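Local coordinates for protein urocanate hydratase (Paenibacillus sp. Soil724D2, PDB 7NED) that catalyses, with bound NAD+ as cofactor, the hydration of urocanate-type substrates, probably acting on thiourocanate in bacterial ergothioneine breakdown, at residues L45-R50 with R110-G115; H56-T61 with L71-G76; G120-A125 with G487-A492; A458-L463 with T516-L521. One frame throughout, in Å; residues are numbered along the deposited sequence.

Contact 1: residues L45-R50 with R110-G115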
loop_
_atom_site.group_PDB
_atom_site.type_symbol
_atom_site.label_atom_id
_atom_site.label_comp_id
_atom_site.label_asym_id
_atom_site.label_seq_id
_atom_site.Cartn_x
_atom_site.Cartn_y
_atom_site.Cartn_z
ATOM N N LEU A 45 -20.616 -3.284 6.451
ATOM C CA LEU A 45 -19.676 -4.231 7.043
ATOM C C LEU A 45 -18.323 -3.591 7.364
ATOM O O LEU A 45 -17.334 -4.316 7.524
ATOM C CB LEU A 45 -19.521 -5.442 6.121
ATOM C CG LEU A 45 -18.742 -5.223 4.824
ATOM C CD1 LEU A 45 -18.355 -6.610 4.227
ATOM C CD2 LEU A 45 -19.537 -4.385 3.774
ATOM N N ALA A 46 -18.267 -2.266 7.509
ATOM C CA ALA A 46 -17.026 -1.606 7.894
ATOM C C ALA A 46 -16.860 -1.772 9.394
ATOM O O ALA A 46 -17.693 -1.306 10.162
ATOM C CB ALA A 46 -17.042 -0.137 7.493
ATOM N N LYS A 47 -15.802 -2.453 9.817
ATOM C CA LYS A 47 -15.700 -2.873 11.200
ATOM C C LYS A 47 -14.594 -2.124 11.928
ATOM O O LYS A 47 -13.573 -1.740 11.338
ATOM C CB LYS A 47 -15.448 -4.384 11.246
ATOM C CG LYS A 47 -16.661 -5.201 10.778
ATOM C CD LYS A 47 -16.493 -6.670 11.094
ATOM C CE LYS A 47 -17.757 -7.482 10.865
ATOM N NZ LYS A 47 -18.079 -8.367 12.045
ATOM N N ALA A 48 -14.780 -1.971 13.229
ATOM C CA ALA A 48 -13.806 -1.290 14.063
ATOM C C ALA A 48 -12.644 -2.179 14.461
ATOM O O ALA A 48 -11.609 -1.655 14.888
ATOM C CB ALA A 48 -14.487 -0.771 15.329
ATOM N N ALA A 49 -12.822 -3.500 14.430
ATOM C CA ALA A 49 -11.765 -4.447 14.798
ATOM C C ALA A 49 -12.132 -5.769 14.166
ATOM O O ALA A 49 -13.248 -5.946 13.693
ATOM C CB ALA A 49 -11.617 -4.631 16.308
ATOM N N ARG A 50 -11.192 -6.716 14.175
ATOM C CA ARG A 50 -11.487 -7.930 13.429
ATOM C C ARG A 50 -12.529 -8.773 14.148
ATOM O O ARG A 50 -13.337 -9.442 13.503
ATOM C CB ARG A 50 -10.225 -8.756 13.185
ATOM C CG ARG A 50 -10.508 -9.869 12.205
ATOM C CD ARG A 50 -9.306 -10.712 11.941
ATOM N NE ARG A 50 -8.120 -9.924 11.523
ATOM C CZ ARG A 50 -6.954 -10.475 11.217
ATOM N NH1 ARG A 50 -6.822 -11.800 11.282
ATOM N NH2 ARG A 50 -5.909 -9.717 10.899
ATOM N N ARG A 110 -14.278 -14.917 1.425
ATOM C CA ARG A 110 -13.626 -16.155 1.841
ATOM C C ARG A 110 -12.606 -15.888 2.942
ATOM O O ARG A 110 -12.579 -16.579 3.975
ATOM C CB ARG A 110 -12.995 -16.835 0.621
ATOM N N LEU A 111 -11.790 -14.846 2.766
ATOM C CA LEU A 111 -10.803 -14.543 3.796
ATOM C C LEU A 111 -11.455 -14.000 5.058
ATOM O O LEU A 111 -10.983 -14.267 6.169
ATOM C CB LEU A 111 -9.769 -13.557 3.265
ATOM C CG LEU A 111 -8.863 -14.098 2.162
ATOM C CD1 LEU A 111 -8.062 -12.971 1.488
ATOM C CD2 LEU A 111 -7.924 -15.179 2.711
ATOM N N GLN A 112 -12.524 -13.202 4.930
ATOM C CA GLN A 112 -13.214 -12.772 6.146
ATOM C C GLN A 112 -13.831 -13.966 6.873
ATOM O O GLN A 112 -13.683 -14.103 8.090
ATOM C CB GLN A 112 -14.259 -11.710 5.831
ATOM C CG GLN A 112 -15.054 -11.339 7.076
ATOM C CD GLN A 112 -16.066 -10.263 6.836
ATOM O OE1 GLN A 112 -16.048 -9.232 7.509
ATOM N NE2 GLN A 112 -16.975 -10.496 5.889
ATOM N N GLU A 113 -14.501 -14.854 6.135
ATOM C CA GLU A 113 -14.940 -16.130 6.713
ATOM C C GLU A 113 -13.847 -16.908 7.421
ATOM O O GLU A 113 -14.097 -17.509 8.475
ATOM C CB GLU A 113 -15.609 -16.998 5.656
ATOM C CG GLU A 113 -16.388 -18.160 6.279
ATOM N N LYS A 114 -12.647 -16.912 6.874
ATOM C CA LYS A 114 -11.571 -17.659 7.488
ATOM C C LYS A 114 -11.013 -16.973 8.718
ATOM O O LYS A 114 -10.129 -17.536 9.374
ATOM C CB LYS A 114 -10.433 -17.854 6.474
ATOM C CG LYS A 114 -10.519 -19.114 5.654
ATOM C CD LYS A 114 -9.361 -19.186 4.663
ATOM C CE LYS A 114 -8.233 -20.049 5.219
ATOM N NZ LYS A 114 -7.721 -20.744 4.051
ATOM N N GLY A 115 -11.442 -15.748 9.008
ATOM C CA GLY A 115 -10.887 -15.045 10.150
ATOM C C GLY A 115 -9.608 -14.275 9.864
ATOM O O GLY A 115 -8.933 -13.850 10.802
HETATM O O HOH W 1 -15.686 -6.559 7.199
#
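The end of the Arg-50 side chain overlaps Gly-115, whose carbonyl lies alongside it: CD comes within 3.4 Å of Gly-115 O, and NH1 donates to the same oxygen at 3.0 Å. That hydrogen bond uses a lone pair in the carbonyl plane. It is bent, with 141° at the proton, and the oxygen sits 23° out of the guanidinium plane. With CG anti to the backbone N, the turn at chi3 (-53°) brings the guanidinium to the glycine carbonyl. NE and NH2 are used within the same chain, on Ser-75 O and Gln-74 O.

Gly-115 is the first residue to leave helical angles after helix 105-113, in a Schellman motif with positive phi, and its own carbonyl accepts from Arg-50. One turn back, Gln-112 stretches its extended chain toward residues 45-47. One water bridges the gap, donating 2.7 Å to Gln-112 OE1 and 2.8 Å to Leu-45 O. Lys-47 crosses Gln-112 at about a right angle, CE lying 4.2 Å from OE1, while its NZ bonds to Glu-38 O.

Leu-45 CD1 only brushes Gln-112 NE2, at 4.4 Å. The residues flanking the short strand 46-47 are thus tied to the helix end, Arg-50 by a direct bond and Leu-45 O through a water. Three backbone carbonyls, of Gly-115, Gln-74 and Ser-75, receive the guanidinium, so peptide dipoles probably help to steady its charge.

Contact 2: residues H56-T61 with L71-G76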
loop_
_atom_site.group_PDB
_atom_site.type_symbol
_atom_site.label_atom_id
_atom_site.label_comp_id
_atom_site.label_asym_id
_atom_site.label_seq_id
_atom_site.Cartn_x
_atom_site.Cartn_y
_atom_site.Cartn_z
ATOM N N HIS A 56 -10.792 -6.524 22.623
ATOM C CA HIS A 56 -10.344 -6.513 24.017
ATOM C C HIS A 56 -8.830 -6.397 24.120
ATOM O O HIS A 56 -8.319 -5.706 25.014
ATOM C CB HIS A 56 -10.818 -7.771 24.735
ATOM C CG HIS A 56 -12.309 -7.828 24.865
ATOM N ND1 HIS A 56 -13.019 -6.922 25.627
ATOM C CD2 HIS A 56 -13.221 -8.660 24.312
ATOM C CE1 HIS A 56 -14.309 -7.201 25.547
ATOM N NE2 HIS A 56 -14.459 -8.252 24.757
ATOM N N ALA A 57 -8.095 -7.084 23.231
ATOM C CA ALA A 57 -6.628 -6.983 23.274
ATOM C C ALA A 57 -6.144 -5.600 22.846
ATOM O O ALA A 57 -5.181 -5.079 23.418
ATOM C CB ALA A 57 -5.991 -8.073 22.404
ATOM N N ILE A 58 -6.824 -4.956 21.887
ATOM C CA ILE A 58 -6.512 -3.556 21.584
ATOM C C ILE A 58 -6.745 -2.675 22.810
ATOM O O ILE A 58 -5.908 -1.830 23.153
ATOM C CB ILE A 58 -7.341 -3.072 20.376
ATOM C CG1 ILE A 58 -6.887 -3.776 19.090
ATOM C CG2 ILE A 58 -7.276 -1.539 20.231
ATOM C CD1 ILE A 58 -7.844 -3.541 17.911
ATOM N N VAL A 59 -7.894 -2.838 23.478
ATOM C CA VAL A 59 -8.179 -2.023 24.650
ATOM C C VAL A 59 -7.117 -2.228 25.724
ATOM O O VAL A 59 -6.571 -1.256 26.266
ATOM C CB VAL A 59 -9.600 -2.307 25.172
ATOM C CG1 VAL A 59 -9.819 -1.615 26.529
ATOM C CG2 VAL A 59 -10.612 -1.785 24.168
ATOM N N ARG A 60 -6.807 -3.492 26.054
ATOM C CA ARG A 60 -5.747 -3.759 27.034
ATOM C C ARG A 60 -4.439 -3.097 26.621
ATOM O O ARG A 60 -3.766 -2.441 27.431
ATOM C CB ARG A 60 -5.527 -5.265 27.210
ATOM C CG ARG A 60 -6.617 -5.971 27.989
ATOM C CD ARG A 60 -6.210 -7.417 28.324
ATOM N NE ARG A 60 -6.006 -8.213 27.123
ATOM C CZ ARG A 60 -6.959 -8.913 26.502
ATOM N NH1 ARG A 60 -8.212 -8.944 26.973
ATOM N NH2 ARG A 60 -6.637 -9.609 25.419
ATOM N N THR A 61 -4.054 -3.272 25.359
ATOM C CA THR A 61 -2.778 -2.723 24.911
ATOM C C THR A 61 -2.731 -1.206 25.049
ATOM O O THR A 61 -1.720 -0.651 25.489
ATOM C CB THR A 61 -2.512 -3.118 23.466
ATOM O OG1 THR A 61 -2.516 -4.547 23.352
ATOM C CG2 THR A 61 -1.128 -2.577 23.030
ATOM N N LEU A 71 1.925 0.411 18.622
ATOM C CA LEU A 71 1.096 -0.772 18.436
ATOM C C LEU A 71 0.828 -0.979 16.950
ATOM O O LEU A 71 0.384 -0.061 16.255
ATOM C CB LEU A 71 -0.232 -0.613 19.197
ATOM C CG LEU A 71 -1.414 -1.530 18.833
ATOM C CD1 LEU A 71 -1.069 -3.023 19.086
ATOM C CD2 LEU A 71 -2.675 -1.135 19.595
ATOM N N VAL A 72 1.063 -2.183 16.471
ATOM C CA VAL A 72 0.803 -2.533 15.079
ATOM C C VAL A 72 -0.513 -3.281 15.000
ATOM O O VAL A 72 -0.691 -4.307 15.676
ATOM C CB VAL A 72 1.937 -3.385 14.505
ATOM C CG1 VAL A 72 1.465 -4.054 13.243
ATOM C CG2 VAL A 72 3.181 -2.497 14.275
ATOM N N ILE A 73 -1.441 -2.773 14.189
ATOM C CA ILE A 73 -2.731 -3.436 13.981
ATOM C C ILE A 73 -2.808 -3.863 12.510
ATOM O O ILE A 73 -2.494 -3.074 11.599
ATOM C CB ILE A 73 -3.905 -2.521 14.390
ATOM C CG1 ILE A 73 -3.976 -2.446 15.922
ATOM C CG2 ILE A 73 -5.266 -3.039 13.809
ATOM C CD1 ILE A 73 -4.864 -1.292 16.421
ATOM N N GLN A 74 -3.257 -5.098 12.280
ATOM C CA GLN A 74 -3.300 -5.678 10.938
ATOM C C GLN A 74 -4.715 -6.188 10.683
ATOM O O GLN A 74 -5.189 -7.098 11.382
ATOM C CB GLN A 74 -2.258 -6.808 10.815
ATOM C CG GLN A 74 -2.197 -7.520 9.471
ATOM C CD GLN A 74 -3.018 -8.809 9.436
ATOM O OE1 GLN A 74 -3.081 -9.548 10.424
ATOM N NE2 GLN A 74 -3.631 -9.089 8.289
ATOM N N SER A 75 -5.342 -5.683 9.616
ATOM C CA SER A 75 -6.776 -5.864 9.390
ATOM C C SER A 75 -7.545 -6.042 10.708
ATOM O O SER A 75 -8.223 -7.050 10.926
ATOM C CB SER A 75 -6.980 -7.040 8.432
ATOM O OG SER A 75 -6.570 -6.647 7.131
ATOM N N GLY A 76 -7.414 -5.070 11.605
ATOM C CA GLY A 76 -8.231 -5.009 12.787
ATOM C C GLY A 76 -7.773 -5.883 13.928
ATOM O O GLY A 76 -8.493 -5.989 14.933
#
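Ile-58 and Ile-73 meet at their CD1 methyls, 4.0 Å apart, with the two side chains crossing at about a right angle. The same Ile-58 CD1 also lies 3.9 Å from Gly-76 O, so this one methyl touches both the strand and the turn that follows it. Three residues further along the helix, Thr-61 presents CG2 to Leu-71 and stands 4.0 Å from both CD1 and CD2, resting across the fork of the leucine. No hydrogen bond passes between the segments; the polar group of Thr-61 is dealt with inside its own helix.

Its rotation is what sorts the two branches. At chi1 -58° the hydroxyl sits beside the backbone N and donates 2.7 Å to Ala-57 O, while CG2 is left facing the strand. Ala-57 O also accepts Thr-61 N, the two donors arriving from opposite faces of the carbonyl plane. A serine in place of Thr-61 would keep a hydroxyl for Ala-57 O but is likely to open a gap beneath the two methyls of Leu-71.

Further out, Trp-127 touches both Ile-58 and Ile-73, and Ile-91 backs Leu-71 and Ile-73 from the neighbouring strand. Ile-543 of the second subunit packs on Thr-61 and Leu-71, bringing the dimer partner to this end of the contact. Helix 52-64 thus covers one face of the mixed sheet beside strand 69-74, which pairs antiparallel with 77-83 as a beta hairpin and parallel with 91-95, in the N-terminal urocanase family region.

Contact 3: residues G120-A125 with G487-A492. With URO ((2E)-3-(1H-imidazol-4-yl)acrylic acid), chain B.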
loop_
_atom_site.group_PDB
_atom_site.type_symbol
_atom_site.label_atom_id
_atom_site.label_comp_id
_atom_site.label_asym_id
_atom_site.label_seq_id
_atom_site.Cartn_x
_atom_site.Cartn_y
_atom_site.Cartn_z
ATOM N N GLY A 120 -12.197 -2.372 6.702
ATOM C CA GLY A 120 -12.171 -1.301 7.679
ATOM C C GLY A 120 -12.963 -0.063 7.312
ATOM O O GLY A 120 -12.875 0.941 8.031
ATOM N N GLY A 121 -13.751 -0.107 6.242
ATOM C CA GLY A 121 -14.312 1.118 5.712
ATOM C C GLY A 121 -13.205 2.110 5.395
ATOM O O GLY A 121 -12.064 1.743 5.062
ATOM N N LEU A 122 -13.557 3.398 5.440
ATOM C CA LEU A 122 -12.516 4.408 5.478
ATOM C C LEU A 122 -12.167 4.747 6.917
ATOM O O LEU A 122 -11.010 4.600 7.334
ATOM C CB LEU A 122 -12.958 5.675 4.711
ATOM C CG LEU A 122 -13.318 5.447 3.252
ATOM C CD1 LEU A 122 -13.558 6.757 2.497
ATOM C CD2 LEU A 122 -12.222 4.633 2.579
ATOM N N THR A 123 -13.168 5.100 7.724
ATOM C CA THR A 123 -12.874 5.580 9.064
ATOM C C THR A 123 -13.278 4.604 10.168
ATOM O O THR A 123 -13.158 4.960 11.342
ATOM C CB THR A 123 -13.566 6.911 9.290
ATOM O OG1 THR A 123 -14.961 6.728 9.040
ATOM C CG2 THR A 123 -12.993 7.991 8.359
ATOM N N ALA A 124 -13.757 3.402 9.840
ATOM C CA ALA A 124 -14.216 2.485 10.893
ATOM C C ALA A 124 -13.033 1.868 11.636
ATOM O O ALA A 124 -12.910 1.999 12.861
ATOM C CB ALA A 124 -15.099 1.380 10.304
ATOM N N ALA A 125 -12.153 1.178 10.912
ATOM C CA ALA A 125 -11.097 0.451 11.613
ATOM C C ALA A 125 -10.006 1.361 12.139
ATOM O O ALA A 125 -9.188 0.911 12.957
ATOM C CB ALA A 125 -10.482 -0.605 10.717
ATOM N N GLY A 487 -10.459 -4.331 -4.794
ATOM C CA GLY A 487 -9.801 -4.020 -6.039
ATOM C C GLY A 487 -10.046 -2.619 -6.560
ATOM O O GLY A 487 -9.442 -2.240 -7.572
ATOM N N TYR A 488 -10.902 -1.827 -5.900
ATOM C CA TYR A 488 -11.227 -0.501 -6.407
ATOM C C TYR A 488 -10.449 0.615 -5.727
ATOM O O TYR A 488 -10.237 1.669 -6.338
ATOM C CB TYR A 488 -12.734 -0.211 -6.256
ATOM C CG TYR A 488 -13.585 -0.818 -7.342
ATOM C CD1 TYR A 488 -14.183 -2.064 -7.163
ATOM C CD2 TYR A 488 -13.782 -0.160 -8.549
ATOM C CE1 TYR A 488 -14.962 -2.634 -8.153
ATOM C CE2 TYR A 488 -14.586 -0.719 -9.545
ATOM C CZ TYR A 488 -15.163 -1.959 -9.334
ATOM O OH TYR A 488 -15.962 -2.533 -10.290
ATOM N N MET A 489 -10.020 0.441 -4.489
ATOM C CA MET A 489 -9.513 1.628 -3.820
ATOM C C MET A 489 -8.502 1.294 -2.754
ATOM O O MET A 489 -8.520 0.214 -2.135
ATOM C CB MET A 489 -10.577 2.506 -3.135
ATOM C CG MET A 489 -11.323 1.914 -2.001
ATOM S SD MET A 489 -12.540 3.148 -1.341
ATOM C CE MET A 489 -13.251 2.087 -0.115
ATOM N N THR A 490 -7.672 2.289 -2.500
ATOM C CA THR A 490 -6.693 2.281 -1.429
ATOM C C THR A 490 -6.717 3.679 -0.870
ATOM O O THR A 490 -6.765 4.647 -1.642
ATOM C CB THR A 490 -5.301 1.907 -1.964
ATOM O OG1 THR A 490 -5.326 0.536 -2.346
ATOM C CG2 THR A 490 -4.197 2.101 -0.902
ATOM N N SER A 491 -6.690 3.784 0.449
ATOM C CA SER A 491 -6.774 5.099 1.083
ATOM C C SER A 491 -5.870 5.138 2.316
ATOM O O SER A 491 -5.385 4.111 2.773
ATOM C CB SER A 491 -8.213 5.447 1.451
ATOM O OG SER A 491 -8.705 4.528 2.432
ATOM N N ALA A 492 -5.687 6.338 2.884
ATOM C CA ALA A 492 -4.865 6.536 4.072
ATOM C C ALA A 492 -5.542 7.539 4.987
ATOM O O ALA A 492 -6.188 8.480 4.517
ATOM C CB ALA A 492 -3.433 7.022 3.709
HETATM O OAA URO B . -16.939 10.371 7.271
HETATM C CAI URO B . -16.662 9.132 7.564
HETATM O OAB URO B . -16.406 8.773 8.644
HETATM C CAC URO B . -16.630 8.126 6.491
HETATM C CAD URO B . -16.883 8.481 5.258
HETATM C CAJ URO B . -16.812 7.386 4.364
HETATM C CAF URO B . -17.290 7.311 3.090
HETATM N NAH URO B . -17.196 6.031 2.609
HETATM C CAE URO B . -16.655 5.344 3.589
HETATM N NAG URO B . -16.407 6.114 4.672
#
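Leu-122 CD2 packs on Met-489 CE at 3.8 Å, the apolar contact between the segments, and also lies 3.5 Å from the hydroxyl oxygen Ser-491 OG. CG and CD1 face the urocanate instead and rest against its imidazole, CG coming to 3.4 Å from CAE and CD1 to 3.6 Å from NAG. Met-489 reaches over with an extended chain beyond CG, so that its terminal methyl comes closest to the leucine. A glycine at Leu-122 would probably leave a gap between the substrate ring and Met-489, with the imidazole free to shift on that side.

Leu-122 and Thr-123 belong to the urocanate pocket, and Met-489 touches the NAD; here the loop 120-125, from the N-terminal urocanase family region, approaches strand 490-498 of the C-terminal region, a member of the large mixed sheet.

Hydrogen bonding holds the other end of the substrate. Thr-123 OG1 donates to the carboxylate oxygen OAB over a short 2.5 Å, its hydroxyl placed between the backbone N and carbonyl carbon (chi1 56°), and Arg-352 also bonds the urocanate. Within the loop, Ala-125 N closes on Gly-120 O at 3.0 Å, and Tyr-42 OH pairs with the backbone N of both Leu-122 and Thr-123. Ser-491 OG, although beside a methyl of Leu-122, has its polar partner in His-434 ND1.

Contact 4: residues A458-L463 with T516-L521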
loop_
_atom_site.group_PDB
_atom_site.type_symbol
_atom_site.label_atom_id
_atom_site.label_comp_id
_atom_site.label_asym_id
_atom_site.label_seq_id
_atom_site.Cartn_x
_atom_site.Cartn_y
_atom_site.Cartn_z
ATOM N N ALA A 458 -2.104 4.313 -7.058
ATOM C CA ALA A 458 -2.275 4.209 -5.615
ATOM C C ALA A 458 -1.014 4.602 -4.849
ATOM O O ALA A 458 -0.983 4.452 -3.629
ATOM C CB ALA A 458 -2.665 2.773 -5.229
ATOM N N ASP A 459 0.042 5.071 -5.537
ATOM C CA ASP A 459 1.205 5.582 -4.819
ATOM C C ASP A 459 0.818 6.612 -3.762
ATOM O O ASP A 459 1.436 6.683 -2.695
ATOM C CB ASP A 459 2.173 6.257 -5.784
ATOM C CG ASP A 459 2.760 5.277 -6.833
ATOM O OD1 ASP A 459 2.897 4.064 -6.564
ATOM O OD2 ASP A 459 3.028 5.751 -7.948
ATOM N N TRP A 460 -0.112 7.496 -4.104
ATOM C CA TRP A 460 -0.334 8.699 -3.295
ATOM C C TRP A 460 -0.795 8.403 -1.872
ATOM O O TRP A 460 -0.171 8.920 -0.918
ATOM C CB TRP A 460 -1.308 9.612 -4.048
ATOM C CG TRP A 460 -0.735 10.045 -5.394
ATOM C CD1 TRP A 460 -1.065 9.558 -6.633
ATOM C CD2 TRP A 460 0.291 11.012 -5.603
ATOM N NE1 TRP A 460 -0.330 10.199 -7.604
ATOM C CE2 TRP A 460 0.507 11.099 -6.994
ATOM C CE3 TRP A 460 1.005 11.870 -4.747
ATOM C CZ2 TRP A 460 1.418 11.995 -7.555
ATOM C CZ3 TRP A 460 1.908 12.770 -5.307
ATOM C CH2 TRP A 460 2.105 12.818 -6.704
ATOM N N PRO A 461 -1.839 7.604 -1.635
ATOM C CA PRO A 461 -2.177 7.309 -0.233
ATOM C C PRO A 461 -1.073 6.599 0.514
ATOM O O PRO A 461 -0.905 6.852 1.716
ATOM C CB PRO A 461 -3.463 6.449 -0.333
ATOM C CG PRO A 461 -3.496 5.948 -1.792
ATOM C CD PRO A 461 -2.857 7.091 -2.570
ATOM N N LEU A 462 -0.313 5.714 -0.156
ATOM C CA LEU A 462 0.862 5.107 0.474
ATOM C C LEU A 462 1.859 6.177 0.888
ATOM O O LEU A 462 2.369 6.166 2.011
ATOM C CB LEU A 462 1.525 4.099 -0.483
ATOM C CG LEU A 462 0.573 3.037 -1.038
ATOM C CD1 LEU A 462 1.264 1.989 -1.893
ATOM C CD2 LEU A 462 -0.191 2.438 0.122
ATOM N N LEU A 463 2.168 7.106 -0.027
ATOM C CA LEU A 463 3.006 8.255 0.339
ATOM C C LEU A 463 2.416 9.067 1.499
ATOM O O LEU A 463 3.150 9.526 2.383
ATOM C CB LEU A 463 3.175 9.161 -0.886
ATOM C CG LEU A 463 4.081 8.509 -1.921
ATOM C CD1 LEU A 463 4.025 9.352 -3.222
ATOM C CD2 LEU A 463 5.506 8.447 -1.359
ATOM N N THR A 516 -2.023 18.112 4.153
ATOM C CA THR A 516 -2.600 18.892 3.067
ATOM C C THR A 516 -1.573 19.197 1.987
ATOM O O THR A 516 -1.930 19.240 0.809
ATOM C CB THR A 516 -3.216 20.201 3.596
ATOM O OG1 THR A 516 -2.276 20.904 4.410
ATOM C CG2 THR A 516 -4.428 19.853 4.449
ATOM N N GLY A 517 -0.310 19.401 2.361
ATOM C CA GLY A 517 0.680 19.790 1.373
ATOM C C GLY A 517 0.848 18.745 0.288
ATOM O O GLY A 517 0.932 19.066 -0.896
ATOM N N LEU A 518 0.896 17.475 0.675
ATOM C CA LEU A 518 1.015 16.441 -0.348
ATOM C C LEU A 518 -0.249 16.372 -1.178
ATOM O O LEU A 518 -0.191 16.075 -2.384
ATOM C CB LEU A 518 1.302 15.080 0.309
ATOM C CG LEU A 518 1.494 13.894 -0.658
ATOM C CD1 LEU A 518 2.731 14.087 -1.527
ATOM C CD2 LEU A 518 1.546 12.571 0.143
ATOM N N GLY A 519 -1.401 16.615 -0.529
ATOM C CA GLY A 519 -2.660 16.697 -1.252
ATOM C C GLY A 519 -2.635 17.713 -2.379
ATOM O O GLY A 519 -3.034 17.410 -3.510
ATOM N N VAL A 520 -2.165 18.933 -2.090
ATOM C CA VAL A 520 -2.053 19.933 -3.161
ATOM C C VAL A 520 -1.121 19.434 -4.255
ATOM O O VAL A 520 -1.413 19.558 -5.445
ATOM C CB VAL A 520 -1.562 21.282 -2.622
ATOM C CG1 VAL A 520 -1.437 22.268 -3.803
ATOM C CG2 VAL A 520 -2.545 21.795 -1.572
ATOM N N LEU A 521 0.026 18.887 -3.870
ATOM C CA LEU A 521 0.974 18.486 -4.907
ATOM C C LEU A 521 0.441 17.339 -5.740
ATOM O O LEU A 521 0.782 17.234 -6.923
ATOM C CB LEU A 521 2.334 18.105 -4.318
ATOM C CG LEU A 521 3.151 19.207 -3.661
ATOM C CD1 LEU A 521 4.594 18.790 -3.499
ATOM C CD2 LEU A 521 3.082 20.463 -4.554
#
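The indole of Trp-460 meets Leu-518 at its edge: CD1 of the leucine lies near the ring plane, 4.1 Å from CZ3 on the six-membered ring. The side chains cross at a slant, and the methyl abuts the rim of the ring. A cation-pi interaction with Arg-522, one turn beyond Leu-518 on helix 502-525, engages the ring itself, and Gln-74 of the second subunit packs on it as well.

Leu-518 divides its two methyls between two residues of the opposing helix. While CD1 goes to the tryptophan, CD2 lies 3.9 Å from Leu-463 CB and equally near the backbone carbon Leu-463 C. The torsion chi1 of -178°, which sets CG opposite the backbone N, carries this fork into the space between Trp-460 and Leu-463. Those two residues are three apart on helix 459-469 and so offer adjoining surfaces, with Trp-460 and Leu-518 the closest pair of CA atoms at 8.4 Å.

On its other sides the first helix is held differently. Pro-461 packs on Thr-490 and Ala-492 of the sheet, and Asp-459 hydrogen-bonds Ser-75, Gln-74 and Asn-97 of the second subunit. Between the helices no polar bond forms: all three touching residues are buried and meet through carbon alone, which suggests that shape and dispersion hold this pairing, while the carboxylate of Asp-459 bonds across the dimer interface.

Overall arrangement
Contacts 2, 3 and 4 are wholly buried, whereas contact 1 is only partly so, and it alone relies on a direct hydrogen bond and a water across its segments. Contacts 1 and 2 share one neighbourhood: they also meet where Ala-49 packs on Ile-58 and Gly-76, and contact 2 is nested in the chain loop that contact 1 closes. Contact 3 lies nearest the chain's centre, about 10 Å from it, and adds substrate to its packing. It touches contact 4 through Pro-461 against strand 490-498, and contact 1 through small residues around Ala-124. Contacts 2 and 3 reach the same mixed sheet, and all four come within reach of the second subunit.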